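Local coordinates for histidinol-phosphatase (Bordetella pertussis, PDB 3FVV), which probably removes phosphate from histidinol phosphate to give histidinol, the direct precursor of histidine, as a magnesium-dependent hydrolase of the HAD-like superfamily, at residues Thr117-Thr122 / Ala136-Tyr141. Numbering follows the deposited sequence.
Sequences TNSFVT and ATDPEY
S119, in the first turn of helix 119-128, is held by two hydrogen bonds to the interrupted strand 133-142, the next strand of a beta-alpha-beta unit in the Rossmann-like core of this HAD-like hydrolase. S119 N donates to T137 O at 2.8 Å, and the bond runs close to the line of the carbonyl (C=O...N angle 170°). A chi1 of 61° turns S119 OG to D138, where it donates to D138 OD1 at 2.8 Å, on the lone pair turned away from the other carboxylate oxygen. P139 CD lies 3.3 Å from S119 OG. T137 O also receives a CA-H...O contact, with N118 CA 3.1 Å from T137 O, so the carbonyl bridges the N-cap residue and the first helical residue. Earlier in the strand, the A136 methyl packs against the loop-to-helix junction, with A136 CB 3.5 Å from T117 O and 3.8 Å from S119 CB. In the second shell, R163 NH1 is hydrogen-bonded to A136 O and R163 makes a weak, long ion pair with D138, while T137 OG1 is hydrogen-bonded to S155 N. T117, whose OG1 is hydrogen-bonded to D12, lies close to a bound sulfate, which may mark a phosphate pocket. N118 and P139 both pack on L66 of helix 58-70. N118 OD1 caps the helix by accepting from V121 N at 3.2 Å, with the donor 51° above the amide carbonyl plane.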
ATOM      1  N   THR A 117       0.709  -1.712   3.051  1.00 12.33           N
ATOM      2  CA  THR A 117      -0.484  -2.344   3.628  1.00 10.95           C
ATOM      3  C   THR A 117      -0.548  -3.793   3.084  1.00 11.84           C
ATOM      4  O   THR A 117      -0.356  -4.032   1.919  1.00 12.23           O
ATOM      5  CB  THR A 117      -1.735  -1.499   3.421  1.00 11.51           C
ATOM      6  OG1 THR A 117      -1.613  -0.271   4.167  1.00  9.81           O
ATOM      7  CG2 THR A 117      -3.031  -2.229   3.909  1.00  8.27           C
ATOM      8  N   ASN A 118      -0.785  -4.751   3.970  1.00 12.29           N
ATOM      9  CA  ASN A 118      -0.627  -6.167   3.628  1.00 11.50           C
ATOM     10  C   ASN A 118      -1.492  -6.645   2.457  1.00 11.78           C
ATOM     11  O   ASN A 118      -2.628  -6.126   2.234  1.00  8.58           O
ATOM     12  CB  ASN A 118      -0.780  -7.043   4.886  1.00 11.70           C
ATOM     13  CG  ASN A 118      -2.219  -7.254   5.319  1.00 11.22           C
ATOM     14  OD1 ASN A 118      -2.919  -8.065   4.712  1.00  8.98           O
ATOM     15  ND2 ASN A 118      -2.630  -6.626   6.434  1.00  8.25           N
ATOM     16  N   SER A 119      -0.930  -7.607   1.701  1.00  9.64           N
ATOM     17  CA  SER A 119      -1.550  -8.120   0.501  1.00 11.20           C
ATOM     18  C   SER A 119      -2.958  -8.762   0.683  1.00 10.82           C
ATOM     19  O   SER A 119      -3.759  -8.714  -0.224  1.00 10.20           O
ATOM     20  CB  SER A 119      -0.614  -9.076  -0.261  1.00 11.24           C
ATOM     21  OG  SER A 119      -0.298 -10.194   0.545  1.00 11.91           O
ATOM     22  N   PHE A 120      -3.303  -9.281   1.861  1.00 11.32           N
ATOM     23  CA  PHE A 120      -4.666  -9.685   2.086  1.00  9.86           C
ATOM     24  C   PHE A 120      -5.629  -8.483   1.981  1.00 10.02           C
ATOM     25  O   PHE A 120      -6.680  -8.553   1.361  1.00 10.52           O
ATOM     26  CB  PHE A 120      -4.884 -10.387   3.451  1.00 11.22           C
ATOM     27  CG  PHE A 120      -6.328 -10.704   3.689  1.00  9.73           C
ATOM     28  CD1 PHE A 120      -6.921 -11.781   3.056  1.00 12.99           C
ATOM     29  CD2 PHE A 120      -7.131  -9.850   4.411  1.00 13.28           C
ATOM     30  CE1 PHE A 120      -8.291 -12.044   3.212  1.00 12.70           C
ATOM     31  CE2 PHE A 120      -8.501 -10.113   4.543  1.00 10.00           C
ATOM     32  CZ  PHE A 120      -9.047 -11.200   3.947  1.00 10.82           C
ATOM     33  N   VAL A 121      -5.259  -7.399   2.617  1.00  9.72           N
ATOM     34  CA  VAL A 121      -6.052  -6.179   2.602  1.00 10.65           C
ATOM     35  C   VAL A 121      -6.032  -5.489   1.251  1.00 10.77           C
ATOM     36  O   VAL A 121      -7.033  -4.953   0.854  1.00 11.54           O
ATOM     37  CB  VAL A 121      -5.595  -5.195   3.757  1.00 10.92           C
ATOM     38  CG1 VAL A 121      -6.269  -3.808   3.626  1.00  9.69           C
ATOM     39  CG2 VAL A 121      -5.885  -5.840   5.121  1.00 10.33           C
ATOM     40  N   THR A 122      -4.941  -5.554   0.507  1.00  9.98           N
ATOM     41  CA  THR A 122      -4.820  -4.739  -0.703  1.00 11.14           C
ATOM     42  C   THR A 122      -5.023  -5.442  -2.032  1.00 11.11           C
ATOM     43  O   THR A 122      -5.189  -4.786  -3.024  1.00 10.82           O
ATOM     44  CB  THR A 122      -3.460  -4.006  -0.744  1.00 10.75           C
ATOM     45  OG1 THR A 122      -2.398  -4.931  -0.469  1.00 10.79           O
ATOM     46  CG2 THR A 122      -3.435  -2.868   0.323  1.00 10.91           C
ATOM     47  N   ALA A 136       3.168  -5.903  -2.201  1.00 10.69           N
ATOM     48  CA  ALA A 136       2.707  -5.535  -0.852  1.00 10.41           C
ATOM     49  C   ALA A 136       3.392  -6.377   0.214  1.00 11.15           C
ATOM     50  O   ALA A 136       3.887  -7.442  -0.068  1.00 11.09           O
ATOM     51  CB  ALA A 136       1.161  -5.719  -0.716  1.00  9.50           C
ATOM     52  N   THR A 137       3.419  -5.889   1.458  1.00 12.37           N
ATOM     53  CA  THR A 137       3.915  -6.703   2.584  1.00 12.09           C
ATOM     54  C   THR A 137       3.009  -7.939   2.622  1.00 13.94           C
ATOM     55  O   THR A 137       1.786  -7.833   2.487  1.00 12.33           O
ATOM     56  CB  THR A 137       3.862  -5.905   3.845  1.00 12.74           C
ATOM     57  OG1 THR A 137       4.761  -4.812   3.658  1.00 11.50           O
ATOM     58  CG2 THR A 137       4.277  -6.730   5.155  1.00 11.79           C
ATOM     59  N   ASP A 138       3.617  -9.105   2.724  1.00 12.75           N
ATOM     60  CA  ASP A 138       2.875 -10.340   2.646  1.00 13.97           C
ATOM     61  C   ASP A 138       2.756 -10.969   4.008  1.00 14.39           C
ATOM     62  O   ASP A 138       3.759 -11.221   4.696  1.00 13.35           O
ATOM     63  CB  ASP A 138       3.517 -11.351   1.688  1.00 13.83           C
ATOM     64  CG  ASP A 138       3.440 -10.883   0.216  1.00 18.19           C
ATOM     65  OD1 ASP A 138       2.363 -10.375  -0.224  1.00 17.95           O
ATOM     66  OD2 ASP A 138       4.474 -11.025  -0.474  1.00 20.15           O
ATOM     67  N   PRO A 139       1.523 -11.308   4.371  1.00 14.35           N
ATOM     68  CA  PRO A 139       1.326 -12.012   5.618  1.00 13.85           C
ATOM     69  C   PRO A 139       1.645 -13.483   5.454  1.00 14.60           C
ATOM     70  O   PRO A 139       1.200 -14.099   4.491  1.00 14.37           O
ATOM     71  CB  PRO A 139      -0.180 -11.804   5.919  1.00 15.53           C
ATOM     72  CG  PRO A 139      -0.803 -11.368   4.754  1.00 14.39           C
ATOM     73  CD  PRO A 139       0.266 -11.070   3.641  1.00 13.71           C
ATOM     74  N   GLU A 140       2.435 -14.055   6.363  1.00 13.32           N
ATOM     75  CA  GLU A 140       2.645 -15.490   6.362  1.00 13.10           C
ATOM     76  C   GLU A 140       1.279 -16.195   6.604  1.00 12.16           C
ATOM     77  O   GLU A 140       0.502 -15.818   7.523  1.00 10.14           O
ATOM     78  CB  GLU A 140       3.647 -15.879   7.451  1.00 12.62           C
ATOM     79  CG  GLU A 140       3.943 -17.331   7.549  1.00 16.12           C
ATOM     80  CD  GLU A 140       4.774 -17.646   8.836  1.00 18.71           C
ATOM     81  OE1 GLU A 140       4.412 -17.222   9.964  1.00 18.10           O
ATOM     82  OE2 GLU A 140       5.807 -18.288   8.689  1.00 21.94           O
ATOM     83  N   TYR A 141       1.042 -17.214   5.789  1.00 10.35           N
ATOM     84  CA  TYR A 141      -0.173 -18.059   5.817  1.00 12.29           C
ATOM     85  C   TYR A 141       0.313 -19.452   5.887  1.00 11.46           C
ATOM     86  O   TYR A 141       1.079 -19.855   5.028  1.00 13.60           O
ATOM     87  CB  TYR A 141      -0.934 -17.893   4.516  1.00 11.53           C
ATOM     88  CG  TYR A 141      -2.295 -18.532   4.463  1.00 12.92           C
ATOM     89  CD1 TYR A 141      -3.357 -18.011   5.176  1.00 13.80           C
ATOM     90  CD2 TYR A 141      -2.541 -19.589   3.627  1.00 14.02           C
ATOM     91  CE1 TYR A 141      -4.607 -18.569   5.086  1.00 14.66           C
ATOM     92  CE2 TYR A 141      -3.830 -20.162   3.504  1.00 13.63           C
ATOM     93  CZ  TYR A 141      -4.860 -19.648   4.242  1.00 15.99           C
ATOM     94  OH  TYR A 141      -6.142 -20.200   4.162  1.00  9.56           O
TER